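PDB 6A0W: lipase from Rhizopus chinensis, which probably hydrolyses the ester bonds of triacylglycerols as a class 3 lipase of the alpha/beta-hydrolase fold. Local coordinates for residues A[222-230]-A[245-254]. Sequence-based numbering, arbitrary orientation.
Sequences PFHRTVHKR and HPGVESWIKE. With SO4 (sulfate ion), chain C.
The guanidinium of Arg225 lies flat, stacked on the imidazole of His245, planes 2° apart and centres 3.7 Å apart, with His245 CG over the middle of the guanidinium. At its edge two waters sit in plane, both accepting from NH2; one goes on to His245 O. A bend in the Arg225 chain at chi3 (-59°) turns NE to Pro246 O, 2.9 Å away, while CG rests on one face of the Phe223 ring. His245 NE2 is held from outside by Pro234 O. The Trp251 indole has Lys253 CG on one face and points its N-H in plane at a lone pair of Lys229 O (NE1 to O 2.8 Å, 166° at the hydrogen). The two strands are parallel neighbours in the central sheet of the alpha/beta-hydrolase fold, and backbone bonds run from Val248 N to Phe223 O at one end to Lys229 N to Ile252 O at the other. On the face opposite Arg225 and Trp251, Thr226 OG1 and Ser250 OG share a 2.7 Å hydrogen bond. There the edge of His228 meets a sulfate, NE2 to O2 2.7 Å. The extended Lys229 brings NZ 3.2 Å from Glu254 OE1 in a salt bridge, approaching from above the carboxylate plane.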
ATOM      1  N   PRO A 222       7.011   4.853   9.892  1.00 28.19           N
ATOM      2  CA  PRO A 222       5.666   4.301  10.091  1.00 30.49           C
ATOM      3  C   PRO A 222       5.123   3.695   8.796  1.00 26.29           C
ATOM      4  O   PRO A 222       5.215   4.298   7.742  1.00 27.00           O
ATOM      5  CB  PRO A 222       4.852   5.544  10.495  1.00 28.47           C
ATOM      6  CG  PRO A 222       5.869   6.426  11.159  1.00 31.95           C
ATOM      7  CD  PRO A 222       7.033   6.298  10.206  1.00 31.61           C
ATOM      8  N   PHE A 223       4.814   2.413   8.845  1.00 26.52           N
ATOM      9  CA  PHE A 223       4.257   1.699   7.723  1.00 26.48           C
ATOM     10  C   PHE A 223       2.865   1.186   8.109  1.00 28.88           C
ATOM     11  O   PHE A 223       2.741   0.260   8.900  1.00 27.64           O
ATOM     12  CB  PHE A 223       5.188   0.530   7.407  1.00 28.00           C
ATOM     13  CG  PHE A 223       4.698  -0.399   6.322  1.00 26.77           C
ATOM     14  CD1 PHE A 223       3.954   0.073   5.262  1.00 29.50           C
ATOM     15  CD2 PHE A 223       5.025  -1.738   6.345  1.00 24.73           C
ATOM     16  CE1 PHE A 223       3.530  -0.783   4.277  1.00 26.75           C
ATOM     17  CE2 PHE A 223       4.496  -2.624   5.423  1.00 24.41           C
ATOM     18  CZ  PHE A 223       3.831  -2.126   4.337  1.00 26.94           C
ATOM     19  N   HIS A 224       1.836   1.729   7.471  1.00 29.87           N
ATOM     20  CA  HIS A 224       0.456   1.398   7.814  1.00 29.07           C
ATOM     21  C   HIS A 224      -0.121   0.477   6.756  1.00 26.27           C
ATOM     22  O   HIS A 224      -0.058   0.786   5.564  1.00 29.75           O
ATOM     23  CB  HIS A 224      -0.374   2.680   7.850  1.00 28.01           C
ATOM     24  CG  HIS A 224       0.101   3.677   8.840  1.00 29.06           C
ATOM     25  ND1 HIS A 224      -0.423   3.757  10.115  1.00 33.12           N
ATOM     26  CD2 HIS A 224       0.979   4.702   8.721  1.00 32.90           C
ATOM     27  CE1 HIS A 224       0.169   4.750  10.754  1.00 30.98           C
ATOM     28  NE2 HIS A 224       0.998   5.356   9.922  1.00 30.21           N
ATOM     29  N   ARG A 225      -0.572  -0.705   7.174  1.00 28.35           N
ATOM     30  CA  ARG A 225      -1.226  -1.628   6.257  1.00 28.35           C
ATOM     31  C   ARG A 225      -2.721  -1.735   6.593  1.00 27.22           C
ATOM     32  O   ARG A 225      -3.115  -2.516   7.463  1.00 27.24           O
ATOM     33  CB  ARG A 225      -0.599  -3.009   6.326  1.00 26.27           C
ATOM     34  CG  ARG A 225       0.877  -3.038   5.954  1.00 28.41           C
ATOM     35  CD  ARG A 225       1.398  -4.447   5.823  1.00 26.52           C
ATOM     36  NE  ARG A 225       1.249  -5.212   7.043  1.00 31.54           N
ATOM     37  CZ  ARG A 225       0.277  -6.084   7.289  1.00 36.20           C
ATOM     38  NH1 ARG A 225      -0.658  -6.328   6.369  1.00 34.43           N
ATOM     39  NH2 ARG A 225       0.312  -6.792   8.425  1.00 30.96           N
ATOM     40  N   THR A 226      -3.537  -1.031   5.825  1.00 27.18           N
ATOM     41  CA  THR A 226      -4.985  -1.171   5.923  1.00 28.99           C
ATOM     42  C   THR A 226      -5.488  -2.329   5.073  1.00 29.82           C
ATOM     43  O   THR A 226      -4.968  -2.591   3.981  1.00 27.31           O
ATOM     44  CB  THR A 226      -5.697   0.127   5.576  1.00 26.06           C
ATOM     45  OG1 THR A 226      -5.264   1.147   6.476  1.00 25.68           O
ATOM     46  CG2 THR A 226      -7.243  -0.064   5.664  1.00 33.82           C
ATOM     47  N   VAL A 227      -6.284  -3.183   5.706  1.00 28.13           N
ATOM     48  CA  VAL A 227      -6.887  -4.321   5.059  1.00 29.66           C
ATOM     49  C   VAL A 227      -8.391  -4.408   5.231  1.00 35.49           C
ATOM     50  O   VAL A 227      -8.915  -4.115   6.305  1.00 32.90           O
ATOM     51  CB  VAL A 227      -6.118  -5.643   5.210  1.00 35.42           C
ATOM     52  CG1 VAL A 227      -4.808  -5.548   5.928  1.00 35.65           C
ATOM     53  CG2 VAL A 227      -6.935  -6.876   5.448  1.00 32.94           C
ATOM     54  N   HIS A 228      -9.061  -4.526   4.089  1.00 29.82           N
ATOM     55  CA  HIS A 228     -10.528  -4.466   3.982  1.00 31.95           C
ATOM     56  C   HIS A 228     -11.144  -5.840   4.040  1.00 35.27           C
ATOM     57  O   HIS A 228     -11.026  -6.686   3.114  1.00 33.75           O
ATOM     58  CB  HIS A 228     -10.985  -3.765   2.717  1.00 33.14           C
ATOM     59  CG  HIS A 228     -12.482  -3.709   2.567  1.00 36.39           C
ATOM     60  ND1 HIS A 228     -13.153  -4.376   1.563  1.00 30.92           N
ATOM     61  CD2 HIS A 228     -13.427  -3.014   3.257  1.00 32.12           C
ATOM     62  CE1 HIS A 228     -14.437  -4.056   1.612  1.00 38.20           C
ATOM     63  NE2 HIS A 228     -14.638  -3.272   2.656  1.00 38.43           N
ATOM     64  N   LYS A 229     -11.774  -6.067   5.189  1.00 31.89           N
ATOM     65  CA  LYS A 229     -12.474  -7.307   5.466  1.00 29.67           C
ATOM     66  C   LYS A 229     -11.715  -8.539   5.000  1.00 27.92           C
ATOM     67  O   LYS A 229     -10.687  -8.881   5.596  1.00 32.36           O
ATOM     68  CB  LYS A 229     -13.873  -7.229   4.859  1.00 28.68           C
ATOM     69  CG  LYS A 229     -14.725  -6.116   5.438  1.00 32.73           C
ATOM     70  CD  LYS A 229     -16.126  -6.062   4.856  1.00 34.16           C
ATOM     71  CE  LYS A 229     -16.755  -4.742   5.205  1.00 43.82           C
ATOM     72  NZ  LYS A 229     -18.137  -4.645   4.721  1.00 40.55           N
ATOM     73  N   ARG A 230     -12.237  -9.235   3.982  1.00 25.74           N
ATOM     74  CA  ARG A 230     -11.699 -10.528   3.565  1.00 30.81           C
ATOM     75  C   ARG A 230     -10.772 -10.435   2.326  1.00 28.45           C
ATOM     76  O   ARG A 230     -10.501 -11.447   1.680  1.00 30.76           O
ATOM     77  CB  ARG A 230     -12.845 -11.499   3.212  1.00 33.94           C
ATOM     78  CG  ARG A 230     -13.766 -11.866   4.359  1.00 39.44           C
ATOM     79  CD  ARG A 230     -14.959 -12.688   3.878  1.00 43.10           C
ATOM     80  NE  ARG A 230     -15.932 -12.948   4.942  1.00 41.02           N
ATOM     81  CZ  ARG A 230     -15.769 -13.877   5.881  1.00 37.68           C
ATOM     82  NH1 ARG A 230     -14.664 -14.600   5.937  1.00 39.88           N
ATOM     83  NH2 ARG A 230     -16.712 -14.066   6.792  1.00 54.90           N
ATOM     84  N   HIS A 245       4.852  -9.889   6.643  1.00 30.45           N
ATOM     85  CA  HIS A 245       4.496  -8.462   6.736  1.00 30.01           C
ATOM     86  C   HIS A 245       5.137  -7.803   7.981  1.00 33.69           C
ATOM     87  O   HIS A 245       4.761  -8.109   9.112  1.00 32.95           O
ATOM     88  CB  HIS A 245       2.980  -8.275   6.900  1.00 30.59           C
ATOM     89  CG  HIS A 245       2.161  -8.498   5.667  1.00 31.20           C
ATOM     90  ND1 HIS A 245       2.240  -7.667   4.560  1.00 33.10           N
ATOM     91  CD2 HIS A 245       1.065  -9.268   5.476  1.00 29.69           C
ATOM     92  CE1 HIS A 245       1.286  -7.989   3.705  1.00 32.44           C
ATOM     93  NE2 HIS A 245       0.541  -8.940   4.246  1.00 27.71           N
ATOM     94  N   PRO A 246       5.870  -6.719   7.777  1.00 28.37           N
ATOM     95  CA  PRO A 246       6.046  -5.709   8.790  1.00 27.33           C
ATOM     96  C   PRO A 246       4.911  -4.706   8.767  1.00 27.28           C
ATOM     97  O   PRO A 246       4.001  -4.827   7.963  1.00 30.69           O
ATOM     98  CB  PRO A 246       7.339  -5.042   8.347  1.00 32.65           C
ATOM     99  CG  PRO A 246       7.227  -5.082   6.860  1.00 30.51           C
ATOM    100  CD  PRO A 246       6.511  -6.332   6.508  1.00 29.78           C
ATOM    101  N   GLY A 247       4.995  -3.686   9.597  1.00 28.54           N
ATOM    102  CA  GLY A 247       3.972  -2.664   9.633  1.00 29.51           C
ATOM    103  C   GLY A 247       2.830  -3.024  10.580  1.00 27.85           C
ATOM    104  O   GLY A 247       2.773  -4.098  11.183  1.00 31.86           O
ATOM    105  N   VAL A 248       1.991  -2.037  10.789  1.00 26.42           N
ATOM    106  CA  VAL A 248       0.872  -2.117  11.694  1.00 30.53           C
ATOM    107  C   VAL A 248      -0.434  -2.262  10.879  1.00 29.05           C
ATOM    108  O   VAL A 248      -0.792  -1.402  10.047  1.00 26.94           O
ATOM    109  CB  VAL A 248       0.830  -0.827  12.529  1.00 33.61           C
ATOM    110  CG1 VAL A 248      -0.456  -0.785  13.373  1.00 34.19           C
ATOM    111  CG2 VAL A 248       2.103  -0.711  13.385  1.00 29.74           C
ATOM    112  N   GLU A 249      -1.095  -3.401  11.059  1.00 31.16           N
ATOM    113  CA  GLU A 249      -2.358  -3.700  10.356  1.00 30.25           C
ATOM    114  C   GLU A 249      -3.564  -2.952  10.959  1.00 34.77           C
ATOM    115  O   GLU A 249      -3.795  -3.040  12.174  1.00 36.07           O
ATOM    116  CB  GLU A 249      -2.607  -5.216  10.430  1.00 30.51           C
ATOM    117  CG  GLU A 249      -3.824  -5.649   9.619  1.00 27.21           C
ATOM    118  CD  GLU A 249      -4.089  -7.134   9.614  1.00 31.82           C
ATOM    119  OE1 GLU A 249      -3.242  -7.942  10.083  1.00 29.28           O
ATOM    120  OE2 GLU A 249      -5.132  -7.477   9.011  1.00 29.91           O
ATOM    121  N   SER A 250      -4.259  -2.171  10.127  1.00 29.96           N
ATOM    122  CA  SER A 250      -5.547  -1.612  10.452  1.00 28.31           C
ATOM    123  C   SER A 250      -6.616  -2.330   9.628  1.00 35.87           C
ATOM    124  O   SER A 250      -6.570  -2.306   8.394  1.00 29.76           O
ATOM    125  CB  SER A 250      -5.562  -0.107  10.192  1.00 31.35           C
ATOM    126  OG  SER A 250      -4.943   0.247   8.965  1.00 28.77           O
ATOM    127  N   TRP A 251      -7.457  -3.124  10.295  1.00 28.74           N
ATOM    128  CA  TRP A 251      -8.373  -4.066   9.631  1.00 28.56           C
ATOM    129  C   TRP A 251      -9.805  -3.536   9.690  1.00 31.44           C
ATOM    130  O   TRP A 251     -10.357  -3.406  10.778  1.00 32.68           O
ATOM    131  CB  TRP A 251      -8.307  -5.420  10.308  1.00 30.73           C
ATOM    132  CG  TRP A 251      -9.150  -6.469   9.680  1.00 32.12           C
ATOM    133  CD1 TRP A 251      -9.489  -6.576   8.376  1.00 33.78           C
ATOM    134  CD2 TRP A 251      -9.721  -7.600  10.337  1.00 33.08           C
ATOM    135  NE1 TRP A 251     -10.165  -7.752   8.157  1.00 36.86           N
ATOM    136  CE2 TRP A 251     -10.325  -8.395   9.354  1.00 34.38           C
ATOM    137  CE3 TRP A 251      -9.756  -8.028  11.655  1.00 34.25           C
ATOM    138  CZ2 TRP A 251     -11.013  -9.554   9.657  1.00 35.98           C
ATOM    139  CZ3 TRP A 251     -10.375  -9.226  11.948  1.00 37.58           C
ATOM    140  CH2 TRP A 251     -10.996  -9.978  10.951  1.00 38.81           C
ATOM    141  N   ILE A 252     -10.355  -3.175   8.531  1.00 29.85           N
ATOM    142  CA  ILE A 252     -11.725  -2.716   8.404  1.00 30.43           C
ATOM    143  C   ILE A 252     -12.637  -3.924   8.466  1.00 32.36           C
ATOM    144  O   ILE A 252     -12.645  -4.765   7.574  1.00 31.89           O
ATOM    145  CB  ILE A 252     -11.997  -2.054   7.060  1.00 33.69           C
ATOM    146  CG1 ILE A 252     -11.076  -0.866   6.812  1.00 33.96           C
ATOM    147  CG2 ILE A 252     -13.426  -1.580   7.003  1.00 33.18           C
ATOM    148  CD1 ILE A 252     -11.127  -0.356   5.366  1.00 32.57           C
ATOM    149  N   LYS A 253     -13.311  -4.081   9.599  1.00 34.19           N
ATOM    150  CA  LYS A 253     -14.234  -5.191   9.781  1.00 33.59           C
ATOM    151  C   LYS A 253     -15.622  -4.780   9.311  1.00 28.50           C
ATOM    152  O   LYS A 253     -16.279  -5.507   8.575  1.00 31.36           O
ATOM    153  CB  LYS A 253     -14.215  -5.648  11.236  1.00 37.42           C
ATOM    154  CG  LYS A 253     -12.885  -6.252  11.650  1.00 34.44           C
ATOM    155  CD  LYS A 253     -12.945  -6.808  13.067  1.00 35.99           C
ATOM    156  CE  LYS A 253     -13.795  -8.063  13.202  1.00 36.07           C
ATOM    157  NZ  LYS A 253     -13.980  -8.493  14.623  1.00 37.56           N
ATOM    158  N   GLU A 254     -16.024  -3.556   9.616  1.00 33.82           N
ATOM    159  CA  GLU A 254     -17.284  -3.033   9.104  1.00 33.55           C
ATOM    160  C   GLU A 254     -17.279  -1.550   9.330  1.00 31.94           C
ATOM    161  O   GLU A 254     -17.065  -1.082  10.450  1.00 38.32           O
ATOM    162  CB  GLU A 254     -18.467  -3.673   9.884  1.00 38.99           C
ATOM    163  CG  GLU A 254     -19.830  -3.143   9.452  1.00 32.47           C
ATOM    164  CD  GLU A 254     -20.312  -3.715   8.120  1.00 35.61           C
ATOM    165  OE1 GLU A 254     -19.672  -4.645   7.573  1.00 32.14           O
ATOM    166  OE2 GLU A 254     -21.397  -3.282   7.659  1.00 38.41           O
TER
HETATM  167  S   SO4 C 402     -16.021  -0.330   3.319  1.00 57.56           S
HETATM  168  O1  SO4 C 402     -15.971  -0.017   1.893  1.00 42.80           O
HETATM  169  O2  SO4 C 402     -16.662  -1.652   3.476  1.00 47.77           O
HETATM  170  O3  SO4 C 402     -16.801   0.699   4.027  1.00 45.54           O
HETATM  171  O4  SO4 C 402     -14.635  -0.345   3.848  1.00 42.36           O
HETATM  172  O   HOH W   1       2.513  -6.426  10.185  1.00 32.26           O
HETATM  173  O   HOH W   2      -1.871  -8.797   7.880  1.00 32.90           O